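Local coordinates for oligopeptide ABC transporter, periplasmic oligopeptide-binding protein, putative (Thermotoga maritima MSB8, PDB 5IPW) that probably binds oligopeptides in the periplasm and hands them to an ABC transporter for uptake, as related solute-binding proteins do, at residues V359-R371 / Y405-E419. Sequence-based numbering, arbitrary orientation.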
ATOM      1  N   VAL A 359      32.483   0.944  -0.003  1.00 67.46           N
ATOM      2  CA  VAL A 359      31.463   1.935   0.356  1.00 67.31           C
ATOM      3  C   VAL A 359      31.768   3.305  -0.248  1.00 66.15           C
ATOM      4  O   VAL A 359      30.884   3.984  -0.780  1.00 63.85           O
ATOM      5  CB  VAL A 359      31.368   2.117   1.887  1.00 68.77           C
ATOM      6  CG1 VAL A 359      30.249   3.090   2.235  1.00 66.39           C
ATOM      7  CG2 VAL A 359      31.145   0.780   2.593  1.00 70.03           C
ATOM      8  N   ARG A 360      33.032   3.699  -0.144  1.00 65.84           N
ATOM      9  CA  ARG A 360      33.495   4.994  -0.623  1.00 65.39           C
ATOM     10  C   ARG A 360      33.227   5.210  -2.106  1.00 61.88           C
ATOM     11  O   ARG A 360      32.971   6.335  -2.530  1.00 56.37           O
ATOM     12  CB  ARG A 360      34.986   5.144  -0.318  1.00 70.99           C
ATOM     13  CG  ARG A 360      35.276   5.316   1.172  1.00 77.30           C
ATOM     14  CD  ARG A 360      36.434   4.454   1.644  1.00 79.91           C
ATOM     15  NE  ARG A 360      37.634   4.668   0.839  1.00 83.78           N
ATOM     16  CZ  ARG A 360      38.753   3.955   0.942  1.00 83.93           C
ATOM     17  NH1 ARG A 360      38.853   2.961   1.822  1.00 82.52           N
ATOM     18  NH2 ARG A 360      39.779   4.243   0.155  1.00 84.80           N
ATOM     19  N   PHE A 361      33.288   4.133  -2.889  1.00 62.86           N
ATOM     20  CA  PHE A 361      32.971   4.216  -4.310  1.00 61.95           C
ATOM     21  C   PHE A 361      31.505   4.599  -4.498  1.00 62.74           C
ATOM     22  O   PHE A 361      31.174   5.416  -5.367  1.00 64.87           O
ATOM     23  CB  PHE A 361      33.282   2.900  -5.048  1.00 62.03           C
ATOM     24  CG  PHE A 361      33.055   2.985  -6.540  1.00 61.70           C
ATOM     25  CD1 PHE A 361      33.834   3.828  -7.329  1.00 60.97           C
ATOM     26  CD2 PHE A 361      32.038   2.262  -7.153  1.00 62.57           C
ATOM     27  CE1 PHE A 361      33.617   3.936  -8.699  1.00 59.41           C
ATOM     28  CE2 PHE A 361      31.820   2.366  -8.523  1.00 62.12           C
ATOM     29  CZ  PHE A 361      32.608   3.207  -9.297  1.00 59.14           C
ATOM     30  N   ARG A 362      30.634   4.019  -3.676  1.00 62.10           N
ATOM     31  CA  ARG A 362      29.195   4.295  -3.762  1.00 64.47           C
ATOM     32  C   ARG A 362      28.894   5.710  -3.259  1.00 64.23           C
ATOM     33  O   ARG A 362      28.244   6.494  -3.961  1.00 60.48           O
ATOM     34  CB  ARG A 362      28.393   3.237  -2.998  1.00 62.68           C
ATOM     35  CG  ARG A 362      28.697   1.819  -3.470  1.00 62.67           C
ATOM     36  CD  ARG A 362      27.712   0.796  -2.945  1.00 60.83           C
ATOM     37  NE  ARG A 362      27.804   0.590  -1.497  1.00 60.01           N
ATOM     38  CZ  ARG A 362      28.423  -0.429  -0.897  1.00 63.32           C
ATOM     39  NH1 ARG A 362      29.067  -1.370  -1.588  1.00 62.97           N
ATOM     40  NH2 ARG A 362      28.409  -0.503   0.430  1.00 67.42           N
ATOM     41  N   GLN A 363      29.405   6.040  -2.069  1.00 64.95           N
ATOM     42  CA  GLN A 363      29.333   7.411  -1.538  1.00 64.98           C
ATOM     43  C   GLN A 363      29.713   8.415  -2.627  1.00 66.08           C
ATOM     44  O   GLN A 363      28.979   9.381  -2.896  1.00 63.37           O
ATOM     45  CB  GLN A 363      30.258   7.575  -0.328  1.00 63.13           C
ATOM     46  CG  GLN A 363      29.783   6.829   0.913  1.00 65.49           C
ATOM     47  CD  GLN A 363      30.811   6.787   2.039  1.00 68.07           C
ATOM     48  OE1 GLN A 363      31.950   7.229   1.881  1.00 71.88           O
ATOM     49  NE2 GLN A 363      30.409   6.248   3.187  1.00 67.95           N
ATOM     50  N   ALA A 364      30.851   8.155  -3.270  1.00 64.96           N
ATOM     51  CA  ALA A 364      31.336   8.986  -4.371  1.00 64.48           C
ATOM     52  C   ALA A 364      30.339   9.050  -5.525  1.00 62.26           C
ATOM     53  O   ALA A 364      30.065  10.130  -6.057  1.00 57.53           O
ATOM     54  CB  ALA A 364      32.681   8.468  -4.864  1.00 64.02           C
ATOM     55  N   LEU A 365      29.805   7.891  -5.908  1.00 64.05           N
ATOM     56  CA  LEU A 365      28.891   7.811  -7.051  1.00 64.42           C
ATOM     57  C   LEU A 365      27.623   8.636  -6.843  1.00 63.50           C
ATOM     58  O   LEU A 365      27.138   9.251  -7.796  1.00 62.11           O
ATOM     59  CB  LEU A 365      28.521   6.355  -7.384  1.00 65.20           C
ATOM     60  CG  LEU A 365      29.458   5.500  -8.249  1.00 63.49           C
ATOM     61  CD1 LEU A 365      28.787   4.169  -8.552  1.00 61.62           C
ATOM     62  CD2 LEU A 365      29.856   6.175  -9.551  1.00 63.38           C
ATOM     63  N   SER A 366      27.085   8.644  -5.619  1.00 63.11           N
ATOM     64  CA  SER A 366      25.882   9.443  -5.311  1.00 67.21           C
ATOM     65  C   SER A 366      26.183  10.946  -5.267  1.00 65.94           C
ATOM     66  O   SER A 366      25.460  11.747  -5.871  1.00 65.53           O
ATOM     67  CB  SER A 366      25.185   8.987  -4.005  1.00 69.84           C
ATOM     68  OG  SER A 366      26.083   8.644  -2.957  1.00 71.47           O
ATOM     69  N   LEU A 367      27.266  11.318  -4.585  1.00 66.74           N
ATOM     70  CA  LEU A 367      27.656  12.731  -4.451  1.00 67.77           C
ATOM     71  C   LEU A 367      27.874  13.418  -5.798  1.00 70.24           C
ATOM     72  O   LEU A 367      27.671  14.627  -5.924  1.00 69.79           O
ATOM     73  CB  LEU A 367      28.907  12.866  -3.585  1.00 64.89           C
ATOM     74  CG  LEU A 367      28.707  12.462  -2.121  1.00 64.84           C
ATOM     75  CD1 LEU A 367      30.053  12.272  -1.451  1.00 64.57           C
ATOM     76  CD2 LEU A 367      27.863  13.491  -1.386  1.00 65.69           C
ATOM     77  N   ALA A 368      28.259  12.641  -6.805  1.00 72.84           N
ATOM     78  CA  ALA A 368      28.427  13.164  -8.158  1.00 77.61           C
ATOM     79  C   ALA A 368      27.109  13.418  -8.885  1.00 78.34           C
ATOM     80  O   ALA A 368      27.113  13.954  -9.996  1.00 75.17           O
ATOM     81  CB  ALA A 368      29.291  12.217  -8.972  1.00 82.34           C
ATOM     82  N   ILE A 369      25.987  13.036  -8.277  1.00 82.31           N
ATOM     83  CA  ILE A 369      24.690  13.189  -8.927  1.00 84.68           C
ATOM     84  C   ILE A 369      24.045  14.524  -8.569  1.00 84.58           C
ATOM     85  O   ILE A 369      23.915  14.877  -7.395  1.00 79.20           O
ATOM     86  CB  ILE A 369      23.723  12.042  -8.575  1.00 86.03           C
ATOM     87  CG1 ILE A 369      24.417  10.689  -8.784  1.00 90.01           C
ATOM     88  CG2 ILE A 369      22.469  12.140  -9.435  1.00 84.48           C
ATOM     89  CD1 ILE A 369      23.532   9.469  -8.613  1.00 90.64           C
ATOM     90  N   ASN A 370      23.652  15.255  -9.610  1.00 86.42           N
ATOM     91  CA  ASN A 370      22.880  16.480  -9.483  1.00 85.95           C
ATOM     92  C   ASN A 370      21.385  16.150  -9.538  1.00 82.28           C
ATOM     93  O   ASN A 370      20.758  16.233 -10.600  1.00 76.66           O
ATOM     94  CB  ASN A 370      23.277  17.446 -10.616  1.00 87.49           C
ATOM     95  CG  ASN A 370      22.862  18.898 -10.367  1.00 87.57           C
ATOM     96  OD1 ASN A 370      22.832  19.688 -11.311  1.00 85.55           O
ATOM     97  ND2 ASN A 370      22.567  19.266  -9.117  1.00 87.07           N
ATOM     98  N   ARG A 371      20.819  15.756  -8.398  1.00 81.05           N
ATOM     99  CA  ARG A 371      19.404  15.359  -8.340  1.00 82.70           C
ATOM    100  C   ARG A 371      18.484  16.515  -8.704  1.00 85.52           C
ATOM    101  O   ARG A 371      17.561  16.356  -9.516  1.00 80.16           O
ATOM    102  CB  ARG A 371      19.022  14.841  -6.952  1.00 81.93           C
ATOM    103  CG  ARG A 371      19.370  13.388  -6.687  1.00 80.88           C
ATOM    104  CD  ARG A 371      20.626  13.233  -5.865  1.00 79.65           C
ATOM    105  NE  ARG A 371      20.876  11.834  -5.550  1.00 82.52           N
ATOM    106  CZ  ARG A 371      21.923  11.388  -4.860  1.00 86.25           C
ATOM    107  NH1 ARG A 371      22.844  12.225  -4.389  1.00 86.75           N
ATOM    108  NH2 ARG A 371      22.049  10.088  -4.644  1.00 85.82           N
ATOM    109  N   TYR A 405      24.226  10.504   1.163  1.00 76.63           N
ATOM    110  CA  TYR A 405      25.143  11.365   0.458  1.00 68.51           C
ATOM    111  C   TYR A 405      24.349  11.893  -0.721  1.00 66.82           C
ATOM    112  O   TYR A 405      24.654  11.622  -1.887  1.00 63.98           O
ATOM    113  CB  TYR A 405      26.355  10.566   0.016  1.00 64.84           C
ATOM    114  CG  TYR A 405      27.272  10.200   1.155  1.00 63.92           C
ATOM    115  CD1 TYR A 405      26.894   9.264   2.110  1.00 62.23           C
ATOM    116  CD2 TYR A 405      28.526  10.789   1.276  1.00 64.63           C
ATOM    117  CE1 TYR A 405      27.737   8.926   3.154  1.00 62.96           C
ATOM    118  CE2 TYR A 405      29.382  10.459   2.313  1.00 63.43           C
ATOM    119  CZ  TYR A 405      28.985   9.527   3.252  1.00 65.27           C
ATOM    120  OH  TYR A 405      29.836   9.198   4.290  1.00 64.56           O
ATOM    121  N   ALA A 406      23.303  12.639  -0.382  1.00 67.02           N
ATOM    122  CA  ALA A 406      22.352  13.153  -1.361  1.00 69.28           C
ATOM    123  C   ALA A 406      22.796  14.463  -2.012  1.00 70.53           C
ATOM    124  O   ALA A 406      22.201  14.878  -3.009  1.00 67.39           O
ATOM    125  CB  ALA A 406      20.979  13.333  -0.719  1.00 70.54           C
ATOM    126  N   GLU A 407      23.836  15.106  -1.468  1.00 74.09           N
ATOM    127  CA  GLU A 407      24.293  16.413  -1.982  1.00 75.68           C
ATOM    128  C   GLU A 407      24.901  16.285  -3.374  1.00 79.07           C
ATOM    129  O   GLU A 407      25.430  15.235  -3.737  1.00 83.97           O
ATOM    130  CB  GLU A 407      25.337  17.073  -1.071  1.00 72.41           C
ATOM    131  CG  GLU A 407      25.043  16.997   0.410  1.00 74.82           C
ATOM    132  CD  GLU A 407      25.602  15.736   1.031  1.00 74.57           C
ATOM    133  OE1 GLU A 407      26.827  15.681   1.250  1.00 75.95           O
ATOM    134  OE2 GLU A 407      24.817  14.800   1.283  1.00 73.03           O
ATOM    135  N   TYR A 408      24.819  17.365  -4.142  1.00 79.77           N
ATOM    136  CA  TYR A 408      25.516  17.465  -5.417  1.00 80.72           C
ATOM    137  C   TYR A 408      26.911  18.042  -5.174  1.00 79.93           C
ATOM    138  O   TYR A 408      27.148  19.228  -5.397  1.00 83.11           O
ATOM    139  CB  TYR A 408      24.723  18.337  -6.396  1.00 80.92           C
ATOM    140  CG  TYR A 408      25.452  18.623  -7.690  1.00 86.53           C
ATOM    141  CD1 TYR A 408      25.942  17.584  -8.481  1.00 89.67           C
ATOM    142  CD2 TYR A 408      25.656  19.930  -8.124  1.00 87.76           C
ATOM    143  CE1 TYR A 408      26.615  17.839  -9.665  1.00 90.70           C
ATOM    144  CE2 TYR A 408      26.322  20.196  -9.311  1.00 90.30           C
ATOM    145  CZ  TYR A 408      26.798  19.149 -10.079  1.00 90.98           C
ATOM    146  OH  TYR A 408      27.458  19.409 -11.256  1.00 85.52           O
ATOM    147  N   ASP A 409      27.830  17.184  -4.734  1.00 78.06           N
ATOM    148  CA  ASP A 409      29.184  17.593  -4.345  1.00 76.33           C
ATOM    149  C   ASP A 409      30.279  16.859  -5.163  1.00 73.21           C
ATOM    150  O   ASP A 409      30.976  15.987  -4.630  1.00 67.88           O
ATOM    151  CB  ASP A 409      29.347  17.331  -2.838  1.00 77.48           C
ATOM    152  CG  ASP A 409      30.533  18.063  -2.221  1.00 79.12           C
ATOM    153  OD1 ASP A 409      31.319  18.708  -2.946  1.00 78.13           O
ATOM    154  OD2 ASP A 409      30.689  17.965  -0.984  1.00 77.95           O
ATOM    155  N   PRO A 410      30.436  17.215  -6.462  1.00 73.28           N
ATOM    156  CA  PRO A 410      31.470  16.602  -7.324  1.00 77.13           C
ATOM    157  C   PRO A 410      32.891  16.597  -6.735  1.00 78.60           C
ATOM    158  O   PRO A 410      33.511  15.535  -6.640  1.00 81.92           O
ATOM    159  CB  PRO A 410      31.415  17.455  -8.601  1.00 74.65           C
ATOM    160  CG  PRO A 410      30.013  17.945  -8.659  1.00 73.91           C
ATOM    161  CD  PRO A 410      29.560  18.122  -7.233  1.00 73.43           C
ATOM    162  N   ASP A 411      33.382  17.767  -6.330  1.00 80.16           N
ATOM    163  CA  ASP A 411      34.725  17.911  -5.736  1.00 78.46           C
ATOM    164  C   ASP A 411      34.943  16.929  -4.572  1.00 76.63           C
ATOM    165  O   ASP A 411      36.044  16.425  -4.371  1.00 73.87           O
ATOM    166  CB  ASP A 411      34.960  19.355  -5.242  1.00 78.09           C
ATOM    167  CG  ASP A 411      34.700  20.417  -6.323  1.00 78.59           C
ATOM    168  OD1 ASP A 411      34.489  20.059  -7.503  1.00 78.64           O
ATOM    169  OD2 ASP A 411      34.699  21.620  -5.986  1.00 78.03           O
ATOM    170  N   ARG A 412      33.887  16.674  -3.808  1.00 78.80           N
ATOM    171  CA  ARG A 412      33.946  15.745  -2.682  1.00 83.33           C
ATOM    172  C   ARG A 412      34.041  14.291  -3.142  1.00 83.81           C
ATOM    173  O   ARG A 412      34.731  13.481  -2.518  1.00 83.94           O
ATOM    174  CB  ARG A 412      32.716  15.951  -1.797  1.00 85.71           C
ATOM    175  CG  ARG A 412      32.353  14.826  -0.847  1.00 87.43           C
ATOM    176  CD  ARG A 412      33.308  14.672   0.319  1.00 86.58           C
ATOM    177  NE  ARG A 412      32.617  14.053   1.452  1.00 88.74           N
ATOM    178  CZ  ARG A 412      33.198  13.347   2.420  1.00 89.63           C
ATOM    179  NH1 ARG A 412      34.512  13.134   2.423  1.00 89.53           N
ATOM    180  NH2 ARG A 412      32.449  12.838   3.395  1.00 88.55           N
ATOM    181  N   ALA A 413      33.324  13.957  -4.211  1.00 82.95           N
ATOM    182  CA  ALA A 413      33.357  12.604  -4.761  1.00 82.67           C
ATOM    183  C   ALA A 413      34.714  12.339  -5.397  1.00 81.77           C
ATOM    184  O   ALA A 413      35.422  11.404  -5.007  1.00 75.80           O
ATOM    185  CB  ALA A 413      32.248  12.417  -5.783  1.00 82.20           C
ATOM    186  N   ASN A 414      35.075  13.183  -6.362  1.00 79.27           N
ATOM    187  CA  ASN A 414      36.393  13.125  -6.995  1.00 76.87           C
ATOM    188  C   ASN A 414      37.485  12.845  -5.988  1.00 76.04           C
ATOM    189  O   ASN A 414      38.350  12.006  -6.218  1.00 79.35           O
ATOM    190  CB  ASN A 414      36.698  14.423  -7.744  1.00 72.14           C
ATOM    191  CG  ASN A 414      36.399  14.312  -9.218  1.00 73.03           C
ATOM    192  OD1 ASN A 414      36.712  13.301  -9.834  1.00 74.33           O
ATOM    193  ND2 ASN A 414      35.792  15.343  -9.795  1.00 74.39           N
ATOM    194  N   LYS A 415      37.418  13.539  -4.861  1.00 77.83           N
ATOM    195  CA  LYS A 415      38.355  13.325  -3.772  1.00 81.74           C
ATOM    196  C   LYS A 415      38.237  11.909  -3.218  1.00 77.68           C
ATOM    197  O   LYS A 415      39.243  11.225  -3.040  1.00 75.32           O
ATOM    198  CB  LYS A 415      38.134  14.368  -2.659  1.00 84.58           C
ATOM    199  CG  LYS A 415      39.235  14.411  -1.607  1.00 88.33           C
ATOM    200  CD  LYS A 415      40.567  14.885  -2.186  1.00 90.96           C
ATOM    201  CE  LYS A 415      41.724  13.994  -1.754  1.00 93.75           C
ATOM    202  NZ  LYS A 415      42.899  14.117  -2.662  1.00 95.79           N
ATOM    203  N   LEU A 416      37.010  11.469  -2.956  1.00 82.33           N
ATOM    204  CA  LEU A 416      36.768  10.121  -2.407  1.00 86.76           C
ATOM    205  C   LEU A 416      37.318   8.984  -3.278  1.00 86.45           C
ATOM    206  O   LEU A 416      37.728   7.940  -2.761  1.00 84.27           O
ATOM    207  CB  LEU A 416      35.275   9.894  -2.103  1.00 86.69           C
ATOM    208  CG  LEU A 416      34.860  10.120  -0.644  1.00 85.67           C
ATOM    209  CD1 LEU A 416      33.346  10.173  -0.529  1.00 86.19           C
ATOM    210  CD2 LEU A 416      35.427   9.043   0.277  1.00 82.76           C
ATOM    211  N   LEU A 417      37.334   9.194  -4.591  1.00 84.92           N
ATOM    212  CA  LEU A 417      37.934   8.234  -5.509  1.00 83.72           C
ATOM    213  C   LEU A 417      39.458   8.263  -5.371  1.00 85.49           C
ATOM    214  O   LEU A 417      40.104   7.208  -5.305  1.00 81.15           O
ATOM    215  CB  LEU A 417      37.513   8.537  -6.948  1.00 82.23           C
ATOM    216  CG  LEU A 417      36.014   8.473  -7.267  1.00 80.65           C
ATOM    217  CD1 LEU A 417      35.752   8.882  -8.715  1.00 77.78           C
ATOM    218  CD2 LEU A 417      35.440   7.091  -6.973  1.00 78.84           C
ATOM    219  N   ASP A 418      40.022   9.470  -5.299  1.00 83.63           N
ATOM    220  CA  ASP A 418      41.460   9.634  -5.065  1.00 80.98           C
ATOM    221  C   ASP A 418      41.884   8.895  -3.798  1.00 81.37           C
ATOM    222  O   ASP A 418      42.943   8.272  -3.771  1.00 84.40           O
ATOM    223  CB  ASP A 418      41.850  11.113  -4.971  1.00 78.06           C
ATOM    224  CG  ASP A 418      41.500  11.901  -6.229  1.00 78.59           C
ATOM    225  OD1 ASP A 418      41.352  11.288  -7.309  1.00 81.97           O
ATOM    226  OD2 ASP A 418      41.370  13.140  -6.136  1.00 75.46           O
ATOM    227  N   GLU A 419      41.053   8.947  -2.759  1.00 82.19           N
ATOM    228  CA  GLU A 419      41.325   8.197  -1.529  1.00 87.23           C
ATOM    229  C   GLU A 419      41.453   6.690  -1.775  1.00 87.11           C
ATOM    230  O   GLU A 419      42.230   6.020  -1.096  1.00 80.99           O
ATOM    231  CB  GLU A 419      40.249   8.449  -0.458  1.00 92.18           C
ATOM    232  CG  GLU A 419      40.575   9.561   0.538  1.00 97.17           C
ATOM    233  CD  GLU A 419      39.938  10.902   0.200  1.00101.86           C
ATOM    234  OE1 GLU A 419      40.574  11.949   0.452  1.00107.00           O
ATOM    235  OE2 GLU A 419      38.796  10.921  -0.294  1.00101.22           O
TER
HETATM  236  O   HOH W   1      42.347   3.644  -0.097  1.00 62.24           O
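Ala364 and Ala413 meet where helices 359-367 and 410-419 run close and nearly antiparallel, their axes 8.1 Å apart at 158°. Small methyl side chains let Ala364 CA and Ala413 CA come within 4.2 Å, a close approach of two helices that are not consecutive in the chain. Next to it, Leu416 fits as a knob into the hole formed by Arg360, Gln363, Ala364 and Leu367, while Leu417 CD2 reaches Ala364 CB and the Phe361 ring. Leu367 wedges between helix 410-419 and the segment 405-409 that leads into it: Leu367 CD1 lies at the edge of the Tyr405 ring, 3.5 Å from Tyr405 CD2, and also meets Arg412 CG. Over one face of this ring lies Gln363, whose amide stacks 18° from parallel; Gln363 CG, anti to its own backbone carbonyl carbon (chi1 -70°), sits above the ring centre. Backbone bonds close the turn end. Leu367 O accepts from Asp409 N at 2.8 Å, just before helix 410-419, and Arg371 NH1 donates to a lone pair of Tyr405 O in the carbonyl plane at 3.1 Å, the oxygen lying somewhat out of the guanidinium plane; Arg371 NH2 is held by Gly590 O. The margins face solvent: Tyr408, though on the exposed side, has Pro410 CD over one face and the Asn370 amide stacked over the other, and at the far end one water bridges Arg360 NH2 and Glu419 O, 2.6 Å from each. In this family 5 solute-binding protein, the contact centre lies about 33 Å from the chain centre; helix 359-367 packs Leu365 and Ser366 against Ile589 of strand 589-591, and Ala368 and Ile369 touch Trp461 of helix 448-462.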